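Local coordinates for protein toll (Drosophila melanogaster, PDB 4LXR), which acts as the receptor for the cleaved, active cytokine Spätzle, switching on Toll signalling in antifungal immunity and in dorsal-ventral patterning of the embryo, at residues L654-A659 and T678-D683; T668-A673 and Q684-L689. All coordinates share one frame; numbering follows the deposited sequence.

How the interactions relate
Both contacts lie in the smaller leucine-rich-repeat block near the C-terminal end of Toll's extracellular part, with centres about 10 Å apart. Interaction 1 joins equivalent loops of two successive repeats, whereas interaction 2 sets the end of the second repeat and the start of the third against the second repeat's strand. The chain passes from 654-659 to 668-673, then through 678-683 directly into 684-689, so the two pairs interlock. They also touch: Leu656 O lies 3.2 Å from Gln684 NE2, and Ala659 CB lies 3.4 Å from Leu685 O. Each has a sugar at its margin, one packed against Leu654 and the other bonded to Asn688.

Interaction 1 of 2, residues L654-A659 and T678-D683. With NAG (2-acetamido-2-deoxy-beta-D-glucopyranose), chain G.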
ATOM      1  N   LEU A 654      36.117 -58.672   8.927  1.00 48.96           N
ATOM      2  CA  LEU A 654      36.749 -59.975   8.785  1.00 58.89           C
ATOM      3  C   LEU A 654      35.739 -61.030   8.348  1.00 55.66           C
ATOM      4  O   LEU A 654      36.068 -61.934   7.589  1.00 56.21           O
ATOM      5  CB  LEU A 654      37.420 -60.387  10.091  1.00 54.94           C
ATOM      6  CG  LEU A 654      38.529 -59.452  10.581  1.00 55.24           C
ATOM      7  CD1 LEU A 654      39.063 -59.934  11.913  1.00 57.21           C
ATOM      8  CD2 LEU A 654      39.654 -59.325   9.543  1.00 53.63           C
ATOM      9  N   ARG A 655      34.506 -60.893   8.819  1.00 51.42           N
ATOM     10  CA  ARG A 655      33.454 -61.842   8.499  1.00 53.46           C
ATOM     11  C   ARG A 655      32.100 -61.141   8.638  1.00 53.41           C
ATOM     12  O   ARG A 655      32.015 -60.078   9.241  1.00 57.56           O
ATOM     13  CB  ARG A 655      33.550 -63.043   9.442  1.00 61.31           C
ATOM     14  CG  ARG A 655      32.677 -64.232   9.081  1.00 67.51           C
ATOM     15  CD  ARG A 655      32.830 -65.378  10.097  1.00 82.47           C
ATOM     16  NE  ARG A 655      34.224 -65.785  10.285  1.00 90.65           N
ATOM     17  CZ  ARG A 655      34.935 -66.485   9.401  1.00 94.50           C
ATOM     18  NH1 ARG A 655      34.391 -66.858   8.245  1.00 95.40           N
ATOM     19  NH2 ARG A 655      36.197 -66.806   9.667  1.00 94.01           N
ATOM     20  N   LEU A 656      31.054 -61.715   8.053  1.00 50.54           N
ATOM     21  CA  LEU A 656      29.700 -61.218   8.243  1.00 45.62           C
ATOM     22  C   LEU A 656      29.000 -62.059   9.312  1.00 53.62           C
ATOM     23  O   LEU A 656      29.359 -63.220   9.526  1.00 52.95           O
ATOM     24  CB  LEU A 656      28.925 -61.278   6.930  1.00 43.51           C
ATOM     25  CG  LEU A 656      29.408 -60.357   5.806  1.00 42.10           C
ATOM     26  CD1 LEU A 656      28.594 -60.577   4.534  1.00 39.75           C
ATOM     27  CD2 LEU A 656      29.349 -58.890   6.234  1.00 41.49           C
ATOM     28  N   PRO A 657      28.005 -61.479  10.001  1.00 54.89           N
ATOM     29  CA  PRO A 657      27.248 -62.291  10.959  1.00 55.81           C
ATOM     30  C   PRO A 657      26.224 -63.126  10.198  1.00 55.85           C
ATOM     31  O   PRO A 657      26.096 -62.948   8.982  1.00 47.52           O
ATOM     32  CB  PRO A 657      26.548 -61.239  11.825  1.00 51.17           C
ATOM     33  CG  PRO A 657      26.348 -60.086  10.907  1.00 63.37           C
ATOM     34  CD  PRO A 657      27.551 -60.076   9.983  1.00 59.59           C
ATOM     35  N   SER A 658      25.513 -64.021  10.882  1.00 55.78           N
ATOM     36  CA  SER A 658      24.483 -64.816  10.212  1.00 58.88           C
ATOM     37  C   SER A 658      23.245 -63.971   9.894  1.00 58.75           C
ATOM     38  O   SER A 658      23.020 -62.922  10.502  1.00 50.57           O
ATOM     39  CB  SER A 658      24.112 -66.059  11.026  1.00 53.95           C
ATOM     40  OG  SER A 658      23.129 -65.771  11.990  1.00 55.63           O
ATOM     41  N   ALA A 659      22.454 -64.434   8.930  1.00 55.90           N
ATOM     42  CA  ALA A 659      21.294 -63.687   8.453  1.00 52.61           C
ATOM     43  C   ALA A 659      20.159 -63.607   9.479  1.00 60.48           C
ATOM     44  O   ALA A 659      19.205 -62.862   9.283  1.00 60.33           O
ATOM     45  CB  ALA A 659      20.790 -64.282   7.145  1.00 50.15           C
ATOM     46  N   THR A 678      37.054 -62.694   3.487  1.00 45.43           N
ATOM     47  CA  THR A 678      37.721 -63.802   2.801  1.00 48.30           C
ATOM     48  C   THR A 678      36.766 -64.889   2.287  1.00 51.95           C
ATOM     49  O   THR A 678      37.145 -65.713   1.463  1.00 59.29           O
ATOM     50  CB  THR A 678      38.825 -64.431   3.669  1.00 52.13           C
ATOM     51  OG1 THR A 678      38.291 -64.817   4.943  1.00 49.22           O
ATOM     52  CG2 THR A 678      39.968 -63.439   3.875  1.00 53.17           C
ATOM     53  N   SER A 679      35.525 -64.881   2.758  1.00 49.70           N
ATOM     54  CA  SER A 679      34.546 -65.867   2.314  1.00 46.61           C
ATOM     55  C   SER A 679      33.125 -65.396   2.590  1.00 49.67           C
ATOM     56  O   SER A 679      32.884 -64.636   3.520  1.00 59.75           O
ATOM     57  CB  SER A 679      34.792 -67.223   2.980  1.00 54.69           C
ATOM     58  OG  SER A 679      34.866 -67.083   4.388  1.00 63.38           O
ATOM     59  N   ILE A 680      32.187 -65.833   1.760  1.00 48.31           N
ATOM     60  CA  ILE A 680      30.791 -65.478   1.938  1.00 49.07           C
ATOM     61  C   ILE A 680      29.929 -66.727   2.000  1.00 53.15           C
ATOM     62  O   ILE A 680      29.876 -67.504   1.050  1.00 57.16           O
ATOM     63  CB  ILE A 680      30.255 -64.623   0.780  1.00 41.59           C
ATOM     64  CG1 ILE A 680      31.101 -63.364   0.578  1.00 46.40           C
ATOM     65  CG2 ILE A 680      28.800 -64.256   1.039  1.00 46.87           C
ATOM     66  CD1 ILE A 680      30.961 -62.327   1.690  1.00 41.79           C
ATOM     67  N   ASP A 681      29.233 -66.911   3.111  1.00 53.02           N
ATOM     68  CA  ASP A 681      28.270 -67.992   3.196  1.00 53.03           C
ATOM     69  C   ASP A 681      26.888 -67.437   2.920  1.00 53.92           C
ATOM     70  O   ASP A 681      26.565 -66.323   3.340  1.00 51.04           O
ATOM     71  CB  ASP A 681      28.306 -68.651   4.576  1.00 58.34           C
ATOM     72  CG  ASP A 681      27.833 -70.092   4.537  1.00 68.51           C
ATOM     73  OD1 ASP A 681      26.608 -70.322   4.452  1.00 64.38           O
ATOM     74  OD2 ASP A 681      28.694 -70.998   4.580  1.00 73.19           O
ATOM     75  N   VAL A 682      26.073 -68.214   2.216  1.00 43.19           N
ATOM     76  CA  VAL A 682      24.695 -67.830   1.936  1.00 48.53           C
ATOM     77  C   VAL A 682      23.881 -67.597   3.226  1.00 52.52           C
ATOM     78  O   VAL A 682      22.931 -66.817   3.234  1.00 54.51           O
ATOM     79  CB  VAL A 682      24.004 -68.888   1.040  1.00 48.35           C
ATOM     80  CG1 VAL A 682      23.903 -70.223   1.783  1.00 51.48           C
ATOM     81  CG2 VAL A 682      22.631 -68.407   0.584  1.00 47.46           C
ATOM     82  N   ASP A 683      24.258 -68.254   4.321  1.00 58.05           N
ATOM     83  CA  ASP A 683      23.544 -68.048   5.583  1.00 67.88           C
ATOM     84  C   ASP A 683      24.031 -66.804   6.334  1.00 61.68           C
ATOM     85  O   ASP A 683      23.607 -66.539   7.460  1.00 60.82           O
ATOM     86  CB  ASP A 683      23.544 -69.305   6.470  1.00 79.21           C
ATOM     87  CG  ASP A 683      24.940 -69.767   6.858  1.00 93.71           C
ATOM     88  OD1 ASP A 683      25.768 -68.934   7.288  1.00 96.56           O
ATOM     89  OD2 ASP A 683      25.205 -70.985   6.746  1.00102.75           O
TER
HETATM   90  C1  NAG G   1      42.862 -56.157   6.361  1.00 43.69           C
HETATM   91  C2  NAG G   1      43.893 -56.224   7.488  1.00 52.22           C
HETATM   92  C3  NAG G   1      44.988 -55.181   7.261  1.00 64.28           C
HETATM   93  C4  NAG G   1      45.574 -55.295   5.859  1.00 69.41           C
HETATM   94  C5  NAG G   1      44.459 -55.297   4.813  1.00 67.74           C
HETATM   95  C6  NAG G   1      44.953 -55.581   3.413  1.00 73.88           C
HETATM   96  C7  NAG G   1      42.726 -56.984   9.523  1.00 60.41           C
HETATM   97  C8  NAG G   1      42.100 -56.551  10.818  1.00 54.90           C
HETATM   98  N2  NAG G   1      43.254 -56.007   8.777  1.00 57.07           N
HETATM   99  O3  NAG G   1      46.019 -55.326   8.232  1.00 64.97           O
HETATM  100  O4  NAG G   1      46.427 -54.177   5.639  1.00 73.02           O
HETATM  101  O5  NAG G   1      43.506 -56.323   5.118  1.00 60.61           O
HETATM  102  O6  NAG G   1      44.661 -54.504   2.534  1.00 81.73           O
HETATM  103  O7  NAG G   1      42.751 -58.160   9.171  1.00 64.04           O
HETATM  104  O   HOH W   1      34.988 -63.467   5.712  1.00 43.12           O
HETATM  105  O   HOH W   2      32.310 -63.503   5.884  1.00 38.71           O
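Leu656 and Ile680 form the tight apolar part of this contact, their CD1 methyls 4.1 Å apart where the two buried side chains cross obliquely. The segments run nearly side by side, their end-to-end directions 12° apart, as expected of matching loops in neighbouring repeats. At the far end they close in further: Ala659 N donates to Asp683 O at 2.8 Å, from a position tilted 29° out of the carbonyl plane. The same oxygen receives a CA-H contact from Ser658, so two consecutive residues converge on one carbonyl. An Asx turn shapes this end, with Asp681 OD1 accepting from Asp683 N through its anti lone pair.

From Leu654 to Leu656 the backbones stay well apart, and beside the leucine and isoleucine side chains water fills the gap. One water lies 2.7 Å from Leu654 O and accepts from Thr678 N; a second accepts from Leu656 N at 3.1 Å and lies within bonding distance of Ser679 O. The waters thus link backbone groups of the two loops that do not meet directly. Along the exposed margin Arg655 starts with CG anti to the backbone N (chi1 -170°), then bends at chi3, which brings NH1 obliquely to within 3.9 Å of Ser679 OG, a loose approach. The CB of Leu654 points away from the other segment, and its CD2 sits 3.3 Å from O7 of the N-acetylglucosamine.

Around the pair, Tyr664 packs on Leu656, Gln684 touches Arg655, and helix 704-710 lies against Val682. The two loops follow strands 643-647 and 669-671, parallel neighbours in the sheet of this block.

Interaction 2 of 2, residues T668-A673 and Q684-L689; sequences TSLHLA and QLPTNL. With NAG (2-acetamido-2-deoxy-beta-D-glucopyranose), chain K.
Pro686 meets Leu670 of the strand first, its CD atom 3.9 Å from Leu670 CD1, with CG close behind. It also opens a type I beta turn that runs to Leu689, closed by a weak backbone bond from Leu689 N to Pro686 O at 3.3 Å. Past the turn's outer corner, Asn688 faces two ways. Its CB lies 4.1 Å from Thr668 CG2, the two side chains crossing at a slant, and its backbone O is also near that methyl. Beyond CB, CG stands anti to the carbonyl carbon (chi1 -70°), leading the amide away from the strand to the N-glycosidic link, where ND2 is bonded to C1 of N-acetylglucosamine at 1.4 Å. Ser666 OG holds the sugar by a hydrogen bond.

Leu689 then turns inward. With CG anti to the backbone N (chi1 -155°), the side chain lies against the strand backbone, CD1 resting 3.6 Å from Thr668 O. That methyl also reaches Leu670 CG at 3.8 Å, while CD2 packs 4.0 Å from Leu670 CD1, the two leucines crossing at about a right angle. The side chain also touches Phe709 of helix 704-710. Replacing Leu689 with an alanine would probably leave a gap beside Leu670 and deprive Phe709 of an apolar neighbour.

Thr668, just before the strand, has its OG1 hydrogen-bonded to Met644 N in the preceding repeat. This is the junction between successive leucine-rich repeats: Leu670 and Leu672 are the inward leucines of the LxL motif, which begins on strand 669-671, Asn675 ND2 binds Leu672 O as the motif's asparagine, and Leu689, at the start of the next repeat, packs on the strand of the one before and leads into the parallel strand 691-693.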
ATOM      1  N   THR A 668      18.395 -54.577   3.336  1.00 40.95           N
ATOM      2  CA  THR A 668      18.106 -54.800   1.922  1.00 43.11           C
ATOM      3  C   THR A 668      19.286 -54.430   1.020  1.00 37.88           C
ATOM      4  O   THR A 668      19.330 -54.792  -0.156  1.00 35.92           O
ATOM      5  CB  THR A 668      16.853 -54.024   1.477  1.00 41.32           C
ATOM      6  OG1 THR A 668      17.098 -52.619   1.577  1.00 39.18           O
ATOM      7  CG2 THR A 668      15.679 -54.395   2.339  1.00 40.96           C
ATOM      8  N   SER A 669      20.252 -53.713   1.577  1.00 40.13           N
ATOM      9  CA  SER A 669      21.383 -53.247   0.792  1.00 35.34           C
ATOM     10  C   SER A 669      22.644 -53.343   1.633  1.00 35.71           C
ATOM     11  O   SER A 669      22.746 -52.691   2.680  1.00 37.03           O
ATOM     12  CB  SER A 669      21.164 -51.791   0.380  1.00 44.13           C
ATOM     13  OG  SER A 669      21.604 -51.557  -0.935  1.00 51.88           O
ATOM     14  N   LEU A 670      23.591 -54.168   1.191  1.00 34.79           N
ATOM     15  CA  LEU A 670      24.880 -54.293   1.854  1.00 35.23           C
ATOM     16  C   LEU A 670      25.949 -53.610   1.021  1.00 38.45           C
ATOM     17  O   LEU A 670      26.224 -54.023  -0.103  1.00 40.85           O
ATOM     18  CB  LEU A 670      25.259 -55.758   2.053  1.00 37.88           C
ATOM     19  CG  LEU A 670      24.636 -56.495   3.233  1.00 41.06           C
ATOM     20  CD1 LEU A 670      24.943 -58.001   3.181  1.00 37.02           C
ATOM     21  CD2 LEU A 670      25.122 -55.871   4.544  1.00 38.40           C
ATOM     22  N   HIS A 671      26.544 -52.563   1.579  1.00 35.96           N
ATOM     23  CA  HIS A 671      27.585 -51.803   0.902  1.00 36.25           C
ATOM     24  C   HIS A 671      28.882 -52.043   1.647  1.00 44.24           C
ATOM     25  O   HIS A 671      29.174 -51.379   2.653  1.00 41.05           O
ATOM     26  CB  HIS A 671      27.229 -50.314   0.883  1.00 40.73           C
ATOM     27  CG  HIS A 671      25.864 -50.036   0.331  1.00 41.64           C
ATOM     28  ND1 HIS A 671      25.645 -49.730  -0.996  1.00 41.23           N
ATOM     29  CD2 HIS A 671      24.645 -50.059   0.920  1.00 35.58           C
ATOM     30  CE1 HIS A 671      24.351 -49.554  -1.196  1.00 38.66           C
ATOM     31  NE2 HIS A 671      23.722 -49.748  -0.049  1.00 44.49           N
ATOM     32  N   LEU A 672      29.649 -53.014   1.154  1.00 34.90           N
ATOM     33  CA  LEU A 672      30.798 -53.519   1.880  1.00 43.00           C
ATOM     34  C   LEU A 672      32.113 -53.306   1.139  1.00 41.44           C
ATOM     35  O   LEU A 672      33.102 -53.955   1.454  1.00 40.32           O
ATOM     36  CB  LEU A 672      30.600 -55.013   2.160  1.00 43.96           C
ATOM     37  CG  LEU A 672      29.247 -55.369   2.784  1.00 45.73           C
ATOM     38  CD1 LEU A 672      29.035 -56.875   2.810  1.00 36.48           C
ATOM     39  CD2 LEU A 672      29.147 -54.771   4.201  1.00 38.09           C
ATOM     40  N   ALA A 673      32.134 -52.412   0.159  1.00 34.92           N
ATOM     41  CA  ALA A 673      33.367 -52.194  -0.591  1.00 34.90           C
ATOM     42  C   ALA A 673      34.508 -51.787   0.329  1.00 40.49           C
ATOM     43  O   ALA A 673      34.343 -50.918   1.188  1.00 41.60           O
ATOM     44  CB  ALA A 673      33.162 -51.147  -1.686  1.00 36.10           C
ATOM     45  N   GLN A 684      24.923 -66.055   5.692  1.00 56.58           N
ATOM     46  CA  GLN A 684      25.335 -64.745   6.178  1.00 56.31           C
ATOM     47  C   GLN A 684      24.619 -63.647   5.396  1.00 49.76           C
ATOM     48  O   GLN A 684      24.838 -62.466   5.645  1.00 45.52           O
ATOM     49  CB  GLN A 684      26.845 -64.562   6.035  1.00 44.37           C
ATOM     50  CG  GLN A 684      27.682 -65.321   7.055  1.00 47.64           C
ATOM     51  CD  GLN A 684      29.152 -65.394   6.652  1.00 54.43           C
ATOM     52  OE1 GLN A 684      29.509 -65.137   5.501  1.00 56.52           O
ATOM     53  NE2 GLN A 684      30.008 -65.743   7.601  1.00 59.45           N
ATOM     54  N   LEU A 685      23.771 -64.035   4.443  1.00 47.66           N
ATOM     55  CA  LEU A 685      23.131 -63.057   3.563  1.00 47.26           C
ATOM     56  C   LEU A 685      21.681 -62.807   3.927  1.00 45.10           C
ATOM     57  O   LEU A 685      20.859 -63.704   3.814  1.00 46.11           O
ATOM     58  CB  LEU A 685      23.226 -63.495   2.102  1.00 41.04           C
ATOM     59  CG  LEU A 685      24.641 -63.662   1.547  1.00 41.94           C
ATOM     60  CD1 LEU A 685      24.595 -64.220   0.132  1.00 36.91           C
ATOM     61  CD2 LEU A 685      25.387 -62.336   1.590  1.00 42.77           C
ATOM     62  N   PRO A 686      21.362 -61.573   4.352  1.00 51.34           N
ATOM     63  CA  PRO A 686      19.984 -61.221   4.715  1.00 50.64           C
ATOM     64  C   PRO A 686      18.986 -61.549   3.607  1.00 49.35           C
ATOM     65  O   PRO A 686      19.301 -61.450   2.422  1.00 47.79           O
ATOM     66  CB  PRO A 686      20.054 -59.712   4.998  1.00 43.76           C
ATOM     67  CG  PRO A 686      21.437 -59.279   4.602  1.00 50.78           C
ATOM     68  CD  PRO A 686      22.306 -60.488   4.660  1.00 51.28           C
ATOM     69  N   THR A 687      17.790 -61.953   4.013  1.00 54.61           N
ATOM     70  CA  THR A 687      16.819 -62.548   3.104  1.00 56.33           C
ATOM     71  C   THR A 687      16.161 -61.546   2.144  1.00 54.18           C
ATOM     72  O   THR A 687      15.818 -61.896   1.019  1.00 53.46           O
ATOM     73  CB  THR A 687      15.766 -63.373   3.899  1.00 70.29           C
ATOM     74  OG1 THR A 687      15.806 -64.735   3.459  1.00 69.32           O
ATOM     75  CG2 THR A 687      14.347 -62.813   3.740  1.00 67.39           C
ATOM     76  N   ASN A 688      16.004 -60.299   2.576  1.00 53.24           N
ATOM     77  CA  ASN A 688      15.393 -59.276   1.730  1.00 53.63           C
ATOM     78  C   ASN A 688      16.401 -58.509   0.876  1.00 46.08           C
ATOM     79  O   ASN A 688      16.051 -57.505   0.241  1.00 38.32           O
ATOM     80  CB  ASN A 688      14.569 -58.305   2.581  1.00 56.55           C
ATOM     81  CG  ASN A 688      13.319 -58.946   3.125  1.00 68.90           C
ATOM     82  OD1 ASN A 688      12.724 -59.807   2.475  1.00 66.73           O
ATOM     83  ND2 ASN A 688      12.915 -58.544   4.329  1.00 81.60           N
ATOM     84  N   LEU A 689      17.642 -58.996   0.869  1.00 39.92           N
ATOM     85  CA  LEU A 689      18.754 -58.367   0.146  1.00 43.97           C
ATOM     86  C   LEU A 689      18.498 -58.237  -1.350  1.00 42.70           C
ATOM     87  O   LEU A 689      18.093 -59.203  -1.996  1.00 43.59           O
ATOM     88  CB  LEU A 689      20.050 -59.165   0.368  1.00 45.60           C
ATOM     89  CG  LEU A 689      21.370 -58.398   0.225  1.00 44.61           C
ATOM     90  CD1 LEU A 689      21.483 -57.307   1.300  1.00 44.23           C
ATOM     91  CD2 LEU A 689      22.553 -59.343   0.298  1.00 41.54           C
TER
HETATM   92  C1  NAG K2014      11.523 -58.872   4.512  1.00 53.92           C
HETATM   93  C2  NAG K2014      11.148 -58.963   5.992  1.00 67.83           C
HETATM   94  C3  NAG K2014       9.680 -59.349   6.133  1.00 74.88           C
HETATM   95  C4  NAG K2014       8.803 -58.366   5.369  1.00 75.79           C
HETATM   96  C5  NAG K2014       9.263 -58.257   3.915  1.00 69.51           C
HETATM   97  C6  NAG K2014       8.535 -57.178   3.148  1.00 66.64           C
HETATM   98  C7  NAG K2014      12.895 -59.539   7.621  1.00 62.83           C
HETATM   99  C8  NAG K2014      13.682 -60.650   8.251  1.00 54.83           C
HETATM  100  N2  NAG K2014      11.997 -59.909   6.700  1.00 66.94           N
HETATM  101  O3  NAG K2014       9.308 -59.369   7.508  1.00 77.63           O
HETATM  102  O4  NAG K2014       7.451 -58.808   5.408  1.00 79.08           O
HETATM  103  O5  NAG K2014      10.661 -57.929   3.853  1.00 60.17           O
HETATM  104  O6  NAG K2014       9.066 -55.893   3.437  1.00 66.40           O
HETATM  105  O7  NAG K2014      13.069 -58.356   7.927  1.00 60.30           O